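Local structure of beta-glucosidase (Saccharopolyspora erythraea D, 5M6G) at residues 64-69 with 371-376; 232-237 with 261-266; 434-439 with 517-522. The protein probably hydrolyses terminal, non-reducing beta-D-glucosyl residues with release of beta-D-glucose, as a two-domain glycosyl hydrolase of family 3. All blocks are in the same frame, centred on the assembly; numbering follows the deposited sequence.

Contact 1 (64-69 with 371-376); sequences LGQMVQ and RRILTK
Ile373 of helix 363-379 drives its CD1 methyl into the corner where helix 60-66 gives way to strand 68-71. This is the tight part of the contact. CD1 lies 3.4 Å from the backbone O of Gln66 and 3.9 Å from CA of Met67. CG of Met67 completes this small apolar patch, 4.1 Å from the same CD1. The side chains of Met67 and Ile373 meet nearly at a right angle. No hydrogen bond joins the two segments, so the contact is van der Waals in kind.

The looser part is at the amide of Gln66. Its OE1 lies against CD2 of Leu374 at 3.6 Å, with CG2 of Ile373 farther off at 4.0 Å. The Gln66 chain folds at chi2 (-61°), and OE1 accepts a hydrogen bond from Lys377, one turn further along the same helix as Ile373. That bond satisfies a polar atom in a buried place. The solvent side is the back of this helix, where Arg371 is exposed and takes no part.

Both segments belong to the N-terminal domain, of the TIM-barrel clan. Strand 68-71 runs between strands 87-90 and 339-341. Helix 345-357 also touches Met67, and helix 47-57 packs on Leu374.

Contact 2 (232-237 with 261-266); sequences HYVGDG and PPFREA. With SOR (sorbitol), chain L.
Phe263 of helix 261-268 carries the apolar part of this contact, with its ring set against Tyr233 and Val234. The two aromatic rings form a T-shaped pair. The edge of Tyr233 is directed at the face of Phe263, with planes at 84° and centroids 5.1 Å apart. CD1 of Tyr233 sits over the centre of the Phe263 ring. Tyr233 has CG anti to its backbone N (chi1 -175°), which points its CD1 edge at that face. The far end of Phe263 reaches the backbone: its CZ is 3.4 Å from CA of Tyr233. CG2 of Val234 comes in obliquely, 3.8 Å from CE2 of Phe263.

Strand 229-233 runs parallel to strand 273-276 in the N-terminal domain, of the TIM-barrel clan. The helix packs beside the end of this strand, where the chain turns a corner at His232, a residue of the sorbitol pocket. Peptide bonds before His232 and before Val234 are both cis, so the backbone bends sharply here. Tyr233 OH is hydrogen-bonded to the backbone O of Leu292.

The polar interactions centre on His232. Its ND1 donates to OD2 of Asp236 over 2.8 Å, nearly in the imidazole plane and on the anti side of the carboxylate. The backbone N of His232 gives the same OD2 a second bond of 3.1 Å, from above the carboxylate plane. The backbone bond steadies the Asp236 carboxylate, and the ND1 bond sets the rotation of the imidazole.

Toward the ligand, NE2 of His232 is hydrogen-bonded to O1 of sorbitol at 2.6 Å. Asp129, Lys231, Arg192 and Asp310 also hydrogen-bond to the sorbitol.

Contact 3 (434-439 with 517-522); sequences AGKNAD and DEEDRA
A capped helix N-terminus and a beta turn meet here through a salt-bridge network. Lys436 lies in the type I turn from Gly435 to Ala438. Asp517 is the N-cap of helix 518-528, and Asp520 is in its first turn. NZ of Lys436 stands 2.8 Å from OD1 of Asp520 and 2.9 Å from OD2 of Asp517. Each oxygen is met on its syn side, 30° out of the carboxylate plane. A weak third bond runs from NZ to OD2 of Asp520. The lysine chain is extended through chi3 and bends only at chi4 (-73°), which turns NZ in between the two carboxylates.

The two oxygens of Asp517 divide the work. OD1 accepts the backbone N of Asp520 at 2.8 Å, in a nearly straight capping bond (N-H...O 170°). OD2 is left for the lysine. This is the usual N-cap arrangement, in which a side chain accepts from an N-H of the first helical turn.

The turn follows strand 431-434 of the mixed sheet in the C-terminal domain, and strand 493-499 lies next to it there. The backbone O of Gly499, at the end of that strand, also accepts from Lys436 NZ. The backbone N of Gly499 donates to OD2 of Asp520.

A water adds a second link: it accepts from the backbone N of Lys436 and donates to OD1 of Asp520 at 2.6 Å. The extended Glu519 crosses the start of the lysine chain obliquely, with OE1 3.5 Å from CB of Lys436. That carboxylate is salt-bridged to Arg482.

From the N terminus, the chain first reaches residues 64-69, which wait some 300 residues for their partner 371-376. Contact 1 thus closes a loop spanning most of the N-terminal domain and ties its early helix-strand junction to a late helix. Contact 2 is nested inside that loop. It closes a short one of its own, joining the end of strand 229-233 to helix 261-268 beside the sorbitol pocket. The centres of contacts 1 and 2 are about 22 Å apart. Contact 3 follows in series in the C-terminal domain, tying the turn after strand 431-434 to helix 518-528. Contacts 1 and 3 lie on opposite sides of the chain's centre, with centres about 48 Å apart.

Contact 1 (64-69 with 371-376)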
# COMPACT_ATOMS: atom_id res chain seq x y z
N LEU A 64 22.17 -2.75 -19.33
CA LEU A 64 21.34 -3.88 -18.93
C LEU A 64 21.26 -3.97 -17.42
O LEU A 64 20.17 -4.18 -16.86
CB LEU A 64 21.90 -5.18 -19.51
CG LEU A 64 22.00 -5.18 -21.04
CD1 LEU A 64 22.68 -6.44 -21.52
CD2 LEU A 64 20.61 -5.02 -21.70
N GLY A 65 22.39 -3.78 -16.74
CA GLY A 65 22.39 -3.81 -15.29
C GLY A 65 21.42 -2.81 -14.68
O GLY A 65 20.73 -3.13 -13.71
N GLN A 66 21.36 -1.60 -15.23
CA GLN A 66 20.48 -0.58 -14.66
C GLN A 66 19.02 -1.00 -14.70
O GLN A 66 18.23 -0.50 -13.90
CB GLN A 66 20.62 0.76 -15.38
CG GLN A 66 21.89 1.53 -15.07
CD GLN A 66 21.99 1.88 -13.61
OE1 GLN A 66 21.16 2.61 -13.07
NE2 GLN A 66 23.02 1.36 -12.95
N MET A 67 18.65 -1.91 -15.60
CA MET A 67 17.25 -2.31 -15.74
C MET A 67 16.84 -3.38 -14.73
O MET A 67 15.68 -3.80 -14.73
CB MET A 67 17.01 -2.80 -17.17
CG MET A 67 17.14 -1.66 -18.18
SD MET A 67 17.09 -2.21 -19.90
CE MET A 67 15.40 -2.81 -19.98
N VAL A 68 17.75 -3.81 -13.86
CA VAL A 68 17.51 -4.88 -12.90
C VAL A 68 17.22 -4.27 -11.53
O VAL A 68 17.95 -3.39 -11.06
CB VAL A 68 18.71 -5.84 -12.83
CG1 VAL A 68 18.52 -6.83 -11.68
CG2 VAL A 68 18.91 -6.56 -14.18
N GLN A 69 16.14 -4.73 -10.89
CA GLN A 69 15.91 -4.49 -9.47
C GLN A 69 15.82 -5.86 -8.80
O GLN A 69 14.88 -6.62 -9.06
CB GLN A 69 14.65 -3.67 -9.21
CG GLN A 69 14.41 -3.38 -7.72
CD GLN A 69 13.10 -2.67 -7.50
OE1 GLN A 69 12.04 -3.27 -7.68
NE2 GLN A 69 13.15 -1.39 -7.17
N ARG A 371 17.39 5.96 -19.92
CA ARG A 371 17.14 7.39 -19.76
C ARG A 371 16.11 7.64 -18.66
O ARG A 371 16.27 8.55 -17.83
CB ARG A 371 16.67 7.97 -21.08
CG ARG A 371 16.53 9.47 -21.11
CD ARG A 371 16.46 9.93 -22.56
NE ARG A 371 17.52 9.31 -23.35
CZ ARG A 371 17.33 8.47 -24.37
NH1 ARG A 371 16.10 8.12 -24.77
NH2 ARG A 371 18.38 7.98 -25.01
N ARG A 372 15.06 6.81 -18.62
CA ARG A 372 14.03 6.99 -17.59
C ARG A 372 14.56 6.66 -16.20
O ARG A 372 14.31 7.41 -15.25
CB ARG A 372 12.82 6.14 -17.96
CG ARG A 372 12.11 6.66 -19.21
CD ARG A 372 11.08 5.68 -19.73
NE ARG A 372 10.36 6.23 -20.87
CZ ARG A 372 9.22 6.89 -20.79
NH1 ARG A 372 8.65 7.08 -19.59
NH2 ARG A 372 8.63 7.36 -21.89
N ILE A 373 15.31 5.56 -16.05
CA ILE A 373 15.85 5.20 -14.74
C ILE A 373 16.87 6.23 -14.27
O ILE A 373 16.79 6.73 -13.14
CB ILE A 373 16.47 3.79 -14.78
CG1 ILE A 373 15.43 2.70 -15.04
CG2 ILE A 373 17.25 3.51 -13.48
CD1 ILE A 373 16.04 1.44 -15.67
N LEU A 374 17.84 6.55 -15.12
CA LEU A 374 18.91 7.45 -14.69
C LEU A 374 18.38 8.84 -14.39
O LEU A 374 18.86 9.50 -13.46
CB LEU A 374 20.01 7.52 -15.75
CG LEU A 374 20.76 6.21 -15.99
CD1 LEU A 374 21.67 6.34 -17.21
CD2 LEU A 374 21.54 5.82 -14.73
N THR A 375 17.39 9.31 -15.16
CA THR A 375 16.81 10.62 -14.89
C THR A 375 16.29 10.70 -13.46
O THR A 375 16.55 11.68 -12.75
CB THR A 375 15.70 10.92 -15.90
OG1 THR A 375 16.28 11.13 -17.19
CG2 THR A 375 14.91 12.16 -15.51
N LYS A 376 15.59 9.66 -13.01
CA LYS A 376 15.06 9.67 -11.65
C LYS A 376 16.17 9.60 -10.61
O LYS A 376 16.08 10.23 -9.56
CB LYS A 376 14.07 8.51 -11.49
CG LYS A 376 12.78 8.74 -12.28
CD LYS A 376 11.98 9.88 -11.64
CE LYS A 376 10.90 10.46 -12.57
NZ LYS A 376 11.47 11.27 -13.71

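Contact 2 (232-237 with 261-266)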
# COMPACT_ATOMS: atom_id res chain seq x y z
N HIS A 232 -1.60 -0.68 -9.36
CA HIS A 232 -0.87 -1.41 -10.38
C HIS A 232 -1.54 -1.16 -11.74
O HIS A 232 -2.75 -1.36 -11.90
CB HIS A 232 -0.83 -2.90 -10.08
CG HIS A 232 -0.44 -3.23 -8.67
ND1 HIS A 232 -1.33 -3.16 -7.62
CD2 HIS A 232 0.74 -3.65 -8.15
CE1 HIS A 232 -0.71 -3.51 -6.50
NE2 HIS A 232 0.54 -3.81 -6.79
N TYR A 233 -0.74 -0.74 -12.72
CA TYR A 233 -1.22 -0.36 -14.04
C TYR A 233 -1.50 -1.58 -14.92
O TYR A 233 -0.58 -2.34 -15.19
CB TYR A 233 -0.15 0.54 -14.71
CG TYR A 233 -0.60 1.10 -16.05
CD1 TYR A 233 -1.31 2.28 -16.12
CD2 TYR A 233 -0.33 0.42 -17.23
CE1 TYR A 233 -1.75 2.79 -17.34
CE2 TYR A 233 -0.78 0.91 -18.46
CZ TYR A 233 -1.48 2.10 -18.50
OH TYR A 233 -1.93 2.64 -19.69
N VAL A 234 -2.74 -1.79 -15.38
CA VAL A 234 -3.93 -1.02 -15.02
C VAL A 234 -5.10 -2.00 -14.98
O VAL A 234 -5.12 -2.98 -15.72
CB VAL A 234 -4.20 0.16 -16.01
CG1 VAL A 234 -4.26 -0.33 -17.46
CG2 VAL A 234 -5.48 0.93 -15.64
N GLY A 235 -6.06 -1.74 -14.10
CA GLY A 235 -7.23 -2.60 -13.96
C GLY A 235 -7.13 -3.66 -12.89
O GLY A 235 -7.93 -4.60 -12.91
N ASP A 236 -6.16 -3.55 -11.97
CA ASP A 236 -6.01 -4.59 -10.96
C ASP A 236 -7.27 -4.73 -10.09
O ASP A 236 -7.56 -5.83 -9.61
CB ASP A 236 -4.75 -4.32 -10.11
CG ASP A 236 -4.69 -2.90 -9.55
OD1 ASP A 236 -5.42 -2.00 -10.03
OD2 ASP A 236 -3.88 -2.67 -8.64
N GLY A 237 -8.04 -3.65 -9.91
CA GLY A 237 -9.27 -3.72 -9.14
C GLY A 237 -10.47 -4.23 -9.91
O GLY A 237 -11.57 -4.36 -9.35
N PRO A 261 -8.26 6.77 -14.77
CA PRO A 261 -8.17 8.18 -14.33
C PRO A 261 -7.23 8.39 -13.16
O PRO A 261 -6.52 9.41 -13.13
CB PRO A 261 -9.62 8.53 -13.95
CG PRO A 261 -10.42 7.70 -14.92
CD PRO A 261 -9.68 6.38 -14.96
N PRO A 262 -7.18 7.50 -12.15
CA PRO A 262 -6.21 7.73 -11.06
C PRO A 262 -4.77 7.74 -11.54
O PRO A 262 -3.94 8.45 -10.95
CB PRO A 262 -6.49 6.57 -10.10
CG PRO A 262 -7.93 6.26 -10.32
CD PRO A 262 -8.08 6.37 -11.82
N PHE A 263 -4.44 6.98 -12.58
CA PHE A 263 -3.10 7.07 -13.14
C PHE A 263 -2.86 8.43 -13.79
O PHE A 263 -1.78 9.01 -13.63
CB PHE A 263 -2.86 5.93 -14.13
CG PHE A 263 -2.67 4.61 -13.46
CD1 PHE A 263 -1.45 4.29 -12.87
CD2 PHE A 263 -3.74 3.72 -13.35
CE1 PHE A 263 -1.29 3.07 -12.22
CE2 PHE A 263 -3.59 2.51 -12.70
CZ PHE A 263 -2.36 2.19 -12.12
N ARG A 264 -3.85 8.95 -14.52
CA ARG A 264 -3.72 10.28 -15.12
C ARG A 264 -3.44 11.34 -14.06
O ARG A 264 -2.55 12.18 -14.23
CB ARG A 264 -4.99 10.61 -15.90
CG ARG A 264 -4.82 11.60 -17.04
CD ARG A 264 -6.16 11.94 -17.69
NE ARG A 264 -6.78 10.82 -18.39
CZ ARG A 264 -6.54 10.51 -19.66
NH1 ARG A 264 -5.67 11.25 -20.35
NH2 ARG A 264 -7.14 9.49 -20.24
N GLU A 265 -4.20 11.31 -12.96
CA GLU A 265 -3.99 12.26 -11.87
C GLU A 265 -2.63 12.10 -11.22
O GLU A 265 -1.98 13.09 -10.86
CB GLU A 265 -5.08 12.11 -10.81
CG GLU A 265 -6.28 13.02 -11.03
CD GLU A 265 -5.91 14.48 -10.90
OE1 GLU A 265 -5.64 14.93 -9.77
OE2 GLU A 265 -5.89 15.18 -11.94
N ALA A 266 -2.19 10.86 -11.01
CA ALA A 266 -0.88 10.65 -10.40
C ALA A 266 0.22 11.20 -11.29
O ALA A 266 1.17 11.83 -10.82
CB ALA A 266 -0.65 9.17 -10.10
C1 SOR L . 2.96 -4.91 -5.14
C2 SOR L . 4.18 -4.93 -4.25
C3 SOR L . 4.91 -6.25 -4.43
C4 SOR L . 5.93 -6.48 -3.32
C5 SOR L . 6.28 -7.96 -3.11
C6 SOR L . 7.01 -8.09 -1.78
O1 SOR L . 1.99 -4.01 -4.64
O2 SOR L . 5.04 -3.85 -4.59
O3 SOR L . 5.56 -6.23 -5.68
O4 SOR L . 7.11 -5.75 -3.60
O5 SOR L . 5.12 -8.78 -3.13
O6 SOR L . 7.00 -9.44 -1.35

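Contact 3 (434-439 with 517-522)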
# COMPACT_ATOMS: atom_id res chain seq x y z
N ALA A 434 -14.88 -7.14 24.12
CA ALA A 434 -14.63 -8.48 23.62
C ALA A 434 -14.25 -8.39 22.15
O ALA A 434 -14.31 -7.32 21.54
CB ALA A 434 -15.86 -9.38 23.78
N GLY A 435 -13.86 -9.52 21.60
CA GLY A 435 -13.55 -9.61 20.17
C GLY A 435 -12.08 -9.90 19.92
O GLY A 435 -11.19 -9.39 20.62
N LYS A 436 -11.81 -10.71 18.89
CA LYS A 436 -10.42 -11.05 18.57
C LYS A 436 -9.63 -9.87 18.01
O LYS A 436 -8.40 -9.95 17.93
CB LYS A 436 -10.37 -12.22 17.58
CG LYS A 436 -10.82 -11.88 16.17
CD LYS A 436 -10.47 -13.03 15.20
CE LYS A 436 -10.97 -12.75 13.78
NZ LYS A 436 -12.46 -12.87 13.61
N ASN A 437 -10.29 -8.78 17.63
CA ASN A 437 -9.61 -7.60 17.13
C ASN A 437 -9.58 -6.46 18.14
O ASN A 437 -9.20 -5.34 17.79
CB ASN A 437 -10.25 -7.15 15.81
CG ASN A 437 -9.89 -8.08 14.67
OD1 ASN A 437 -8.99 -8.90 14.82
ND2 ASN A 437 -10.59 -7.96 13.53
N ALA A 438 -9.96 -6.71 19.40
CA ALA A 438 -10.04 -5.65 20.40
C ALA A 438 -8.67 -5.25 20.96
O ALA A 438 -8.49 -4.09 21.36
CB ALA A 438 -10.94 -6.08 21.57
N ASP A 439 -7.73 -6.18 21.03
CA ASP A 439 -6.49 -5.99 21.78
C ASP A 439 -5.33 -6.61 21.00
O ASP A 439 -4.59 -7.46 21.50
CB ASP A 439 -6.60 -6.61 23.17
CG ASP A 439 -5.43 -6.23 24.08
OD1 ASP A 439 -4.91 -5.11 23.95
OD2 ASP A 439 -5.05 -7.04 24.95
N ASP A 517 -16.87 -14.91 10.90
CA ASP A 517 -16.53 -16.27 11.26
C ASP A 517 -17.30 -16.69 12.52
O ASP A 517 -18.04 -15.91 13.13
CB ASP A 517 -15.02 -16.45 11.41
CG ASP A 517 -14.41 -15.62 12.53
OD1 ASP A 517 -15.12 -15.21 13.47
OD2 ASP A 517 -13.18 -15.39 12.48
N GLU A 518 -17.12 -17.95 12.92
CA GLU A 518 -17.99 -18.46 13.97
C GLU A 518 -17.61 -17.88 15.33
O GLU A 518 -18.47 -17.71 16.19
CB GLU A 518 -17.97 -19.99 13.98
CG GLU A 518 -18.72 -20.57 12.77
CD GLU A 518 -19.23 -21.99 12.97
OE1 GLU A 518 -18.79 -22.65 13.94
OE2 GLU A 518 -20.09 -22.43 12.18
N GLU A 519 -16.34 -17.53 15.51
CA GLU A 519 -15.94 -16.89 16.76
C GLU A 519 -16.59 -15.53 16.91
O GLU A 519 -17.15 -15.22 17.97
CB GLU A 519 -14.41 -16.76 16.83
CG GLU A 519 -13.96 -15.92 18.03
CD GLU A 519 -12.45 -15.71 18.10
OE1 GLU A 519 -12.02 -15.00 19.03
OE2 GLU A 519 -11.70 -16.26 17.25
N ASP A 520 -16.53 -14.70 15.87
CA ASP A 520 -17.13 -13.36 15.96
C ASP A 520 -18.63 -13.45 16.24
O ASP A 520 -19.16 -12.65 17.03
CB ASP A 520 -16.90 -12.57 14.67
CG ASP A 520 -15.43 -12.21 14.44
OD1 ASP A 520 -14.58 -12.45 15.32
OD2 ASP A 520 -15.14 -11.68 13.35
N ARG A 521 -19.33 -14.38 15.59
CA ARG A 521 -20.78 -14.45 15.80
C ARG A 521 -21.13 -15.02 17.17
O ARG A 521 -22.09 -14.57 17.80
CB ARG A 521 -21.44 -15.25 14.68
CG ARG A 521 -21.06 -14.74 13.30
CD ARG A 521 -22.00 -15.20 12.26
NE ARG A 521 -21.40 -16.31 11.52
CZ ARG A 521 -21.62 -17.58 11.80
NH1 ARG A 521 -22.45 -17.89 12.79
NH2 ARG A 521 -21.04 -18.53 11.09
N ALA A 522 -20.36 -16.00 17.65
CA ALA A 522 -20.53 -16.50 19.01
C ALA A 522 -20.30 -15.40 20.05
O ALA A 522 -21.05 -15.28 21.02
CB ALA A 522 -19.58 -17.67 19.26
O HOH W 1 -14.27 -11.82 17.83